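Local coordinates for protein NalP translocator (Neisseria meningitidis, PDB 1UYN) that forms the outer-membrane beta-barrel of an autotransporter, a hydrophilic pore for moving the secreted protease passenger domain to the bacterial surface, at residues Ala47-Asp52 / Arg66-Thr71; Ala102-Ile107 / Gly130-Ser135; Leu284-Tyr289 / Ser299-Val304. All blocks are in the same frame, centred on the assembly; numbering follows the deposited sequence.

All three contacts lie in one antiparallel sheet of twelve strands closed into a barrel, and each joins the two strands of a beta hairpin. In chain order, contact 1 pairs strands 43-57 and 62-79, contact 2 strands 100-117 and 121-139, contact 3 strands 281-292 and 295-307. Contacts 1 and 3 are adjacent, their centres about 9 Å apart, because the first and last strands meet at the seam; there Q51 and A47 probably hydrogen-bond to G300 and V304, closing the pore wall. Contact 2 lies farther round, its centre about 14 Å from that of contact 1 and about 22 Å from that of contact 3. Helix 12-34 fills the pore and touches the inner face of all three.

Contact 1: residues Ala47-Asp52 / Arg66-Thr71; sequences AQTQQD and RGSTQT. With CXE (pentaethylene glycol monodecyl ether), chain B.
Q50 O takes two partners: T69 N at 3.0 Å and a water, also at 3.0 Å. That water also reaches D52 OD2 (2.8 Å) and T69 OG1 (2.7 Å), linking both strands on the face that carries Q48, Q50, D52, T69 and T71. The same face meets helix 12-34, where R27 makes a salt bridge with D52 and R28 bonds to T69 OG1. On the other face, T49 and Q70 lie side by side, and T49 OG1 donates to Q70 OE1 at 2.6 Å. The first torsion of Q70 (chi1 -37°) sets its CG 3.6 Å from C3 of the bound detergent, and the bend at chi2 (-52°) then carries the amide back so that OE1 faces T49 OG1. Next to them S68 OG donates to Q51 OE1 (2.9 Å), approaching well off the line of the carbonyl, with a C=O...donor angle of 102°. Each hydroxyl thus gives its proton to the amide oxygen of its cross-strand neighbour. The chemistry implies two different surfaces: an inner one where a water and the helix arginines R27 and R28 engage the polar groups, and an outer one whose polar groups pair laterally while Q70 offers methylenes to an apolar chain.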
loop_
_atom_site.group_PDB
_atom_site.type_symbol
_atom_site.label_atom_id
_atom_site.label_comp_id
_atom_site.label_asym_id
_atom_site.label_seq_id
_atom_site.Cartn_x
_atom_site.Cartn_y
_atom_site.Cartn_z
ATOM N N ALA A 47 -7.189 13.951 -4.697
ATOM C CA ALA A 47 -6.918 13.932 -3.252
ATOM C C ALA A 47 -7.671 12.768 -2.612
ATOM O O ALA A 47 -8.871 12.610 -2.843
ATOM C CB ALA A 47 -7.376 15.240 -2.616
ATOM N N GLN A 48 -6.985 11.993 -1.781
ATOM C CA GLN A 48 -7.476 10.701 -1.287
ATOM C C GLN A 48 -7.091 10.492 0.185
ATOM O O GLN A 48 -5.999 10.869 0.623
ATOM C CB GLN A 48 -6.852 9.552 -2.109
ATOM C CG GLN A 48 -7.795 8.716 -2.913
ATOM C CD GLN A 48 -7.170 8.106 -4.173
ATOM O OE1 GLN A 48 -6.566 7.043 -4.122
ATOM N NE2 GLN A 48 -7.325 8.773 -5.297
ATOM N N THR A 49 -8.010 9.883 0.932
ATOM C CA THR A 49 -7.697 9.210 2.195
ATOM C C THR A 49 -7.880 7.688 2.141
ATOM O O THR A 49 -8.972 7.199 1.873
ATOM C CB THR A 49 -8.603 9.754 3.277
ATOM O OG1 THR A 49 -8.403 11.158 3.354
ATOM C CG2 THR A 49 -8.177 9.239 4.659
ATOM N N GLN A 50 -6.819 6.947 2.430
ATOM C CA GLN A 50 -6.923 5.495 2.569
ATOM C C GLN A 50 -6.814 5.159 4.054
ATOM O O GLN A 50 -5.846 5.536 4.652
ATOM C CB GLN A 50 -5.830 4.816 1.745
ATOM C CG GLN A 50 -5.561 3.347 2.076
ATOM C CD GLN A 50 -4.297 2.795 1.351
ATOM O OE1 GLN A 50 -3.360 2.286 2.002
ATOM N NE2 GLN A 50 -4.285 2.884 0.015
ATOM N N GLN A 51 -7.827 4.523 4.649
ATOM C CA GLN A 51 -7.736 3.932 6.011
ATOM C C GLN A 51 -7.508 2.400 5.969
ATOM O O GLN A 51 -8.054 1.710 5.134
ATOM C CB GLN A 51 -8.985 4.220 6.859
ATOM C CG GLN A 51 -9.416 5.693 6.944
ATOM C CD GLN A 51 -8.363 6.614 7.610
ATOM O OE1 GLN A 51 -8.350 7.824 7.369
ATOM N NE2 GLN A 51 -7.511 6.044 8.455
ATOM N N ASP A 52 -6.713 1.896 6.904
ATOM C CA ASP A 52 -6.289 0.493 6.983
ATOM C C ASP A 52 -6.532 -0.010 8.382
ATOM O O ASP A 52 -6.396 0.749 9.332
ATOM C CB ASP A 52 -4.806 0.378 6.681
ATOM C CG ASP A 52 -4.522 0.301 5.218
ATOM O OD1 ASP A 52 -4.965 -0.697 4.598
ATOM O OD2 ASP A 52 -3.873 1.175 4.582
ATOM N N ARG A 66 -3.284 -0.144 12.414
ATOM C CA ARG A 66 -4.258 0.845 11.991
ATOM C C ARG A 66 -3.470 1.855 11.196
ATOM O O ARG A 66 -2.305 2.106 11.451
ATOM C CB ARG A 66 -4.932 1.528 13.190
ATOM C CG ARG A 66 -6.139 0.795 13.791
ATOM C CD ARG A 66 -6.635 1.397 15.147
ATOM N NE ARG A 66 -7.955 0.902 15.581
ATOM C CZ ARG A 66 -8.506 1.134 16.797
ATOM N NH1 ARG A 66 -7.858 1.862 17.716
ATOM N NH2 ARG A 66 -9.716 0.634 17.109
ATOM N N GLY A 67 -4.088 2.443 10.208
ATOM C CA GLY A 67 -3.329 3.313 9.347
ATOM C C GLY A 67 -4.196 4.265 8.582
ATOM O O GLY A 67 -5.254 3.919 8.146
ATOM N N SER A 68 -3.669 5.462 8.399
ATOM C CA SER A 68 -4.278 6.508 7.625
ATOM C C SER A 68 -3.264 7.151 6.685
ATOM O O SER A 68 -2.203 7.552 7.108
ATOM C CB SER A 68 -4.760 7.559 8.592
ATOM O OG SER A 68 -5.544 8.514 7.915
ATOM N N THR A 69 -3.626 7.342 5.435
ATOM C CA THR A 69 -2.722 7.925 4.453
ATOM C C THR A 69 -3.448 8.964 3.658
ATOM O O THR A 69 -4.437 8.643 3.037
ATOM C CB THR A 69 -2.262 6.837 3.479
ATOM O OG1 THR A 69 -1.707 5.743 4.211
ATOM C CG2 THR A 69 -1.103 7.351 2.589
ATOM N N GLN A 70 -2.975 10.212 3.679
ATOM C CA GLN A 70 -3.477 11.237 2.745
ATOM C C GLN A 70 -2.551 11.317 1.557
ATOM O O GLN A 70 -1.335 11.293 1.711
ATOM C CB GLN A 70 -3.600 12.608 3.369
ATOM C CG GLN A 70 -4.074 12.625 4.837
ATOM C CD GLN A 70 -5.325 11.840 5.070
ATOM O OE1 GLN A 70 -6.383 12.196 4.556
ATOM N NE2 GLN A 70 -5.219 10.768 5.843
ATOM N N THR A 71 -3.138 11.358 0.372
ATOM C CA THR A 71 -2.378 11.469 -0.854
ATOM C C THR A 71 -2.967 12.551 -1.709
ATOM O O THR A 71 -4.185 12.681 -1.796
ATOM C CB THR A 71 -2.405 10.126 -1.630
ATOM O OG1 THR A 71 -3.768 9.707 -1.838
ATOM C CG2 THR A 71 -1.772 9.014 -0.787
HETATM C C1 CXE B . -1.654 12.093 7.764
HETATM C C2 CXE B . -1.710 13.607 7.635
HETATM C C3 CXE B . -1.107 14.127 6.328
HETATM C C4 CXE B . -1.741 15.442 5.865
HETATM C C5 CXE B . -1.025 16.007 4.637
HETATM C C6 CXE B . -1.725 15.790 3.282
HETATM C C7 CXE B . -0.823 15.123 2.216
HETATM C C8 CXE B . -0.715 15.932 0.918
HETATM C C9 CXE B . 0.642 15.893 0.180
HETATM C C10 CXE B . 1.109 17.306 -0.233
HETATM O O11 CXE B . 1.671 17.406 -1.546
HETATM C C12 CXE B . 0.671 17.537 -2.557
HETATM C C13 CXE B . 1.248 17.572 -3.976
HETATM O O14 CXE B . 1.481 16.286 -4.635
HETATM C C15 CXE B . 1.438 16.391 -6.084
HETATM C C16 CXE B . 2.190 15.302 -6.861
HETATM O O17 CXE B . 3.342 15.803 -7.553
HETATM C C18 CXE B . 3.130 16.204 -8.910
HETATM C C19 CXE B . 4.453 16.620 -9.556
HETATM O O20 CXE B . 4.268 17.129 -10.894
HETATM C C21 CXE B . 5.487 17.140 -11.652
HETATM C C22 CXE B . 5.581 18.317 -12.619
HETATM O O23 CXE B . 5.292 17.884 -13.949
HETATM C C24 CXE B . 6.352 17.936 -14.912
HETATM C C25 CXE B . 5.887 17.465 -16.300
HETATM O O26 CXE B . 6.305 16.126 -16.554
HETATM O O HOH W 1 -3.417 3.912 5.084
#

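Contact 2: residues Ala102-Ile107 / Gly130-Ser135; sequences AKTDSI and GRYKNS
A102-I107 and G130-S135 run antiparallel, their axes 4.5 Å apart at closest approach and their directions 164° apart. K103 with S135, D105 with K133 and I107 with R131 are the hydrogen-bonded pairs, each joined by two N-H...O bonds; K103 N to S135 O and S135 N to K103 O are both 2.8 Å. Between them fall the non-hydrogen-bonded pairs T104 with N134 and S106 with Y132. On their face S106, Y132 and N134 meet helix 12-34, while T104 lies beside S93. T104 and N134 stand alongside each other, and the threonine hydroxyl OG1 donates to N134 OD1 at 2.8 Å from above the amide carbonyl plane, 49° out of it. Threonine suits this place because OG1 serves the amide while CG2 turns toward Y132 CB, 4.0 Å away. From there the tyrosine swings away from its partner strand, CG sitting between the backbone N and carbonyl carbon (chi1 71°), which lets the ring meet H21 and the hydroxyl bond to Q186. Small S106, across from Y132, also lies against H21. The opposite face carries K103, D105, I107, R131, K133 and S135, mostly polar residues; K103 CG packs on S135 CB at 4.1 Å. This is a hairpin of the outer-membrane barrel, mostly just beyond the membrane-spanning parts of its two strands.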
loop_
_atom_site.group_PDB
_atom_site.type_symbol
_atom_site.label_atom_id
_atom_site.label_comp_id
_atom_site.label_asym_id
_atom_site.label_seq_id
_atom_site.Cartn_x
_atom_site.Cartn_y
_atom_site.Cartn_z
ATOM N N ALA A 102 3.771 0.997 18.541
ATOM C CA ALA A 102 4.636 1.627 17.572
ATOM C C ALA A 102 3.848 2.577 16.728
ATOM O O ALA A 102 2.795 2.230 16.277
ATOM C CB ALA A 102 5.221 0.587 16.697
ATOM N N LYS A 103 4.350 3.763 16.479
ATOM C CA LYS A 103 3.734 4.599 15.468
ATOM C C LYS A 103 4.748 4.928 14.366
ATOM O O LYS A 103 5.874 5.360 14.635
ATOM C CB LYS A 103 3.094 5.852 16.092
ATOM C CG LYS A 103 4.006 7.087 16.204
ATOM C CD LYS A 103 3.325 8.330 16.891
ATOM C CE LYS A 103 4.059 9.716 16.594
ATOM N NZ LYS A 103 5.458 9.859 17.105
ATOM N N THR A 104 4.308 4.701 13.123
ATOM C CA THR A 104 5.035 4.962 11.902
ATOM C C THR A 104 4.516 6.219 11.215
ATOM O O THR A 104 3.324 6.320 10.859
ATOM C CB THR A 104 4.835 3.787 10.907
ATOM O OG1 THR A 104 5.181 2.517 11.504
ATOM C CG2 THR A 104 5.789 3.907 9.721
ATOM N N ASP A 105 5.429 7.140 10.944
ATOM C CA ASP A 105 5.171 8.237 10.046
ATOM C C ASP A 105 5.846 8.014 8.752
ATOM O O ASP A 105 6.976 7.550 8.707
ATOM C CB ASP A 105 5.720 9.509 10.635
ATOM C CG ASP A 105 4.958 9.926 11.778
ATOM O OD1 ASP A 105 3.787 9.495 11.947
ATOM O OD2 ASP A 105 5.437 10.690 12.574
ATOM N N SER A 106 5.195 8.378 7.666
ATOM C CA SER A 106 5.836 8.109 6.388
ATOM C C SER A 106 5.568 9.133 5.335
ATOM O O SER A 106 4.530 9.812 5.303
ATOM C CB SER A 106 5.469 6.724 5.901
ATOM O OG SER A 106 4.051 6.585 5.815
ATOM N N ILE A 107 6.573 9.308 4.504
ATOM C CA ILE A 107 6.451 10.214 3.373
ATOM C C ILE A 107 6.946 9.511 2.162
ATOM O O ILE A 107 8.068 9.078 2.122
ATOM C CB ILE A 107 7.172 11.547 3.612
ATOM C CG1 ILE A 107 6.453 12.269 4.768
ATOM C CG2 ILE A 107 7.118 12.399 2.335
ATOM C CD1 ILE A 107 7.090 13.603 5.248
ATOM N N GLY A 130 9.819 5.971 -0.418
ATOM C CA GLY A 130 9.411 6.621 0.793
ATOM C C GLY A 130 10.380 6.447 1.933
ATOM O O GLY A 130 11.223 5.554 1.948
ATOM N N ARG A 131 10.220 7.326 2.897
ATOM C CA ARG A 131 10.946 7.283 4.117
ATOM C C ARG A 131 9.964 6.974 5.218
ATOM O O ARG A 131 8.789 7.248 5.103
ATOM C CB ARG A 131 11.595 8.625 4.358
ATOM C CG ARG A 131 12.506 9.072 3.244
ATOM C CD ARG A 131 13.897 8.480 3.353
ATOM N NE ARG A 131 14.783 9.450 3.985
ATOM C CZ ARG A 131 15.535 9.190 5.045
ATOM N NH1 ARG A 131 15.551 7.971 5.616
ATOM N NH2 ARG A 131 16.278 10.165 5.554
ATOM N N TYR A 132 10.444 6.350 6.278
ATOM C CA TYR A 132 9.572 6.068 7.399
ATOM C C TYR A 132 10.287 6.282 8.721
ATOM O O TYR A 132 11.498 6.241 8.790
ATOM C CB TYR A 132 8.911 4.678 7.269
ATOM C CG TYR A 132 9.819 3.503 7.462
ATOM C CD1 TYR A 132 10.081 3.013 8.719
ATOM C CD2 TYR A 132 10.400 2.864 6.381
ATOM C CE1 TYR A 132 10.898 1.946 8.908
ATOM C CE2 TYR A 132 11.240 1.794 6.562
ATOM C CZ TYR A 132 11.484 1.331 7.839
ATOM O OH TYR A 132 12.325 0.239 8.055
ATOM N N LYS A 133 9.513 6.587 9.740
ATOM C CA LYS A 133 10.016 6.693 11.084
ATOM C C LYS A 133 9.109 5.881 11.992
ATOM O O LYS A 133 7.930 6.120 12.043
ATOM C CB LYS A 133 10.049 8.156 11.544
ATOM C CG LYS A 133 10.828 8.330 12.857
ATOM C CD LYS A 133 11.117 9.803 13.219
ATOM C CE LYS A 133 10.318 10.266 14.485
ATOM N NZ LYS A 133 11.202 10.726 15.636
ATOM N N ASN A 134 9.684 4.936 12.715
ATOM C CA ASN A 134 8.944 4.113 13.671
ATOM C C ASN A 134 9.332 4.552 15.059
ATOM O O ASN A 134 10.513 4.589 15.408
ATOM C CB ASN A 134 9.316 2.617 13.504
ATOM C CG ASN A 134 8.782 2.013 12.217
ATOM O OD1 ASN A 134 7.959 2.615 11.515
ATOM N ND2 ASN A 134 9.275 0.837 11.880
ATOM N N SER A 135 8.334 4.915 15.846
ATOM C CA SER A 135 8.525 5.205 17.259
ATOM C C SER A 135 7.964 4.049 18.027
ATOM O O SER A 135 6.848 3.702 17.847
ATOM C CB SER A 135 7.795 6.452 17.640
ATOM O OG SER A 135 8.541 7.530 17.178
#

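Contact 3: residues Leu284-Tyr289 / Ser299-Val304; sequences LARYSY and SGRVGV
One face of the R301 guanidinium is covered by the aliphatic part of R286: CD lies over it, and CG sits farther off, toward the rim. The two guanidinium planes are only 8° apart, with R286 NE near R301 NH2. The carboxylate of D34, in a salt bridge with R286 and a long, weak ion pair with R301, probably eases the approach of the two charges. Both chains bend at chi3 (108° in R286), which lays the two planes nearly parallel. L284 runs beside R301, its methyl CD2 3.9 Å from NH1, while its CB rests on the backbone of G303, whose lack of a side chain leaves place for it. S288 and S299 continue this inner face with their CB atoms 4.0 Å apart, and S299 OG bonds to D52. On the other face, CG of Y287 is anti to its backbone N (chi1 168°), which lays the ring by the S299 carbonyl, CD1 near S299 O. V302 and A285 share this outer surface and give it apolar carbon suited to lipid. The backbones bond through G303 N to L284 O (3.0 Å), R286 N to R301 O (2.9 Å), and S288 N to S299 O and S299 N to S288 O (both 2.8 Å). Arginines, serines and one leucine inside, with alanine, valine and tyrosine outside, mark the last hairpin of a transmembrane beta-barrel, whose final strand closes against strand 43-57.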
loop_
_atom_site.group_PDB
_atom_site.type_symbol
_atom_site.label_atom_id
_atom_site.label_comp_id
_atom_site.label_asym_id
_atom_site.label_seq_id
_atom_site.Cartn_x
_atom_site.Cartn_y
_atom_site.Cartn_z
ATOM N N LEU A 284 -14.919 8.965 -5.443
ATOM C CA LEU A 284 -14.257 7.683 -5.467
ATOM C C LEU A 284 -14.452 6.967 -4.149
ATOM O O LEU A 284 -14.208 7.550 -3.123
ATOM C CB LEU A 284 -12.777 7.923 -5.670
ATOM C CG LEU A 284 -12.111 6.754 -6.339
ATOM C CD1 LEU A 284 -12.136 6.987 -7.832
ATOM C CD2 LEU A 284 -10.732 6.580 -5.827
ATOM N N ALA A 285 -14.872 5.709 -4.181
ATOM C CA ALA A 285 -15.020 4.891 -2.977
ATOM C C ALA A 285 -14.474 3.478 -3.241
ATOM O O ALA A 285 -14.869 2.813 -4.168
ATOM C CB ALA A 285 -16.483 4.837 -2.565
ATOM N N ARG A 286 -13.567 3.007 -2.415
ATOM C CA ARG A 286 -13.075 1.649 -2.541
ATOM C C ARG A 286 -13.016 1.010 -1.180
ATOM O O ARG A 286 -12.595 1.641 -0.254
ATOM C CB ARG A 286 -11.702 1.684 -3.164
ATOM C CG ARG A 286 -11.731 1.415 -4.640
ATOM C CD ARG A 286 -10.399 1.374 -5.256
ATOM N NE ARG A 286 -9.968 0.023 -5.641
ATOM C CZ ARG A 286 -9.881 -0.401 -6.912
ATOM N NH1 ARG A 286 -10.240 0.392 -7.927
ATOM N NH2 ARG A 286 -9.469 -1.636 -7.173
ATOM N N TYR A 287 -13.483 -0.214 -1.045
ATOM C CA TYR A 287 -13.233 -0.996 0.134
ATOM C C TYR A 287 -12.707 -2.358 -0.311
ATOM O O TYR A 287 -13.081 -2.871 -1.355
ATOM C CB TYR A 287 -14.501 -1.155 0.976
ATOM C CG TYR A 287 -14.298 -2.209 2.039
ATOM C CD1 TYR A 287 -13.653 -1.889 3.249
ATOM C CD2 TYR A 287 -14.638 -3.556 1.793
ATOM C CE1 TYR A 287 -13.416 -2.859 4.197
ATOM C CE2 TYR A 287 -14.405 -4.527 2.734
ATOM C CZ TYR A 287 -13.800 -4.178 3.940
ATOM O OH TYR A 287 -13.578 -5.152 4.884
ATOM N N SER A 288 -11.866 -2.946 0.525
ATOM C CA SER A 288 -11.067 -4.128 0.224
ATOM C C SER A 288 -10.803 -4.919 1.522
ATOM O O SER A 288 -10.492 -4.336 2.562
ATOM C CB SER A 288 -9.706 -3.685 -0.322
ATOM O OG SER A 288 -9.243 -4.626 -1.274
ATOM N N TYR A 289 -10.902 -6.241 1.462
ATOM C CA TYR A 289 -10.421 -7.092 2.539
ATOM C C TYR A 289 -9.328 -8.044 2.058
ATOM O O TYR A 289 -9.566 -8.798 1.131
ATOM C CB TYR A 289 -11.592 -7.934 3.053
ATOM C CG TYR A 289 -11.164 -8.849 4.160
ATOM C CD1 TYR A 289 -10.852 -8.331 5.430
ATOM C CD2 TYR A 289 -11.028 -10.213 3.937
ATOM C CE1 TYR A 289 -10.433 -9.156 6.467
ATOM C CE2 TYR A 289 -10.595 -11.068 4.972
ATOM C CZ TYR A 289 -10.318 -10.529 6.227
ATOM O OH TYR A 289 -9.920 -11.366 7.228
ATOM N N SER A 299 -9.080 -2.550 4.148
ATOM C CA SER A 299 -8.576 -1.329 3.468
ATOM C C SER A 299 -9.741 -0.565 2.868
ATOM O O SER A 299 -10.592 -1.143 2.199
ATOM C CB SER A 299 -7.595 -1.688 2.354
ATOM O OG SER A 299 -6.718 -0.601 2.122
ATOM N N GLY A 300 -9.803 0.730 3.141
ATOM C CA GLY A 300 -10.870 1.600 2.623
ATOM C C GLY A 300 -10.266 2.782 1.892
ATOM O O GLY A 300 -9.098 3.021 2.016
ATOM N N ARG A 301 -11.041 3.549 1.157
ATOM C CA ARG A 301 -10.464 4.663 0.381
ATOM C C ARG A 301 -11.555 5.584 -0.147
ATOM O O ARG A 301 -12.523 5.100 -0.719
ATOM C CB ARG A 301 -9.669 4.131 -0.801
ATOM C CG ARG A 301 -8.371 4.792 -0.977
ATOM C CD ARG A 301 -7.885 4.800 -2.388
ATOM N NE ARG A 301 -7.600 3.446 -2.859
ATOM C CZ ARG A 301 -7.712 3.015 -4.126
ATOM N NH1 ARG A 301 -8.109 3.816 -5.120
ATOM N NH2 ARG A 301 -7.401 1.747 -4.400
ATOM N N VAL A 302 -11.404 6.888 0.074
ATOM C CA VAL A 302 -12.310 7.887 -0.468
ATOM C C VAL A 302 -11.443 8.917 -1.174
ATOM O O VAL A 302 -10.471 9.395 -0.610
ATOM C CB VAL A 302 -13.191 8.565 0.613
ATOM C CG1 VAL A 302 -14.142 9.591 -0.033
ATOM C CG2 VAL A 302 -14.017 7.539 1.358
ATOM N N GLY A 303 -11.792 9.221 -2.418
ATOM C CA GLY A 303 -11.057 10.148 -3.250
ATOM C C GLY A 303 -11.967 11.175 -3.891
ATOM O O GLY A 303 -13.087 10.849 -4.340
ATOM N N VAL A 304 -11.512 12.424 -3.917
ATOM C CA VAL A 304 -12.186 13.462 -4.683
ATOM C C VAL A 304 -11.207 13.921 -5.757
ATOM O O VAL A 304 -10.018 13.951 -5.537
ATOM C CB VAL A 304 -12.680 14.573 -3.762
ATOM C CG1 VAL A 304 -13.236 15.755 -4.550
ATOM C CG2 VAL A 304 -13.796 14.017 -2.864
#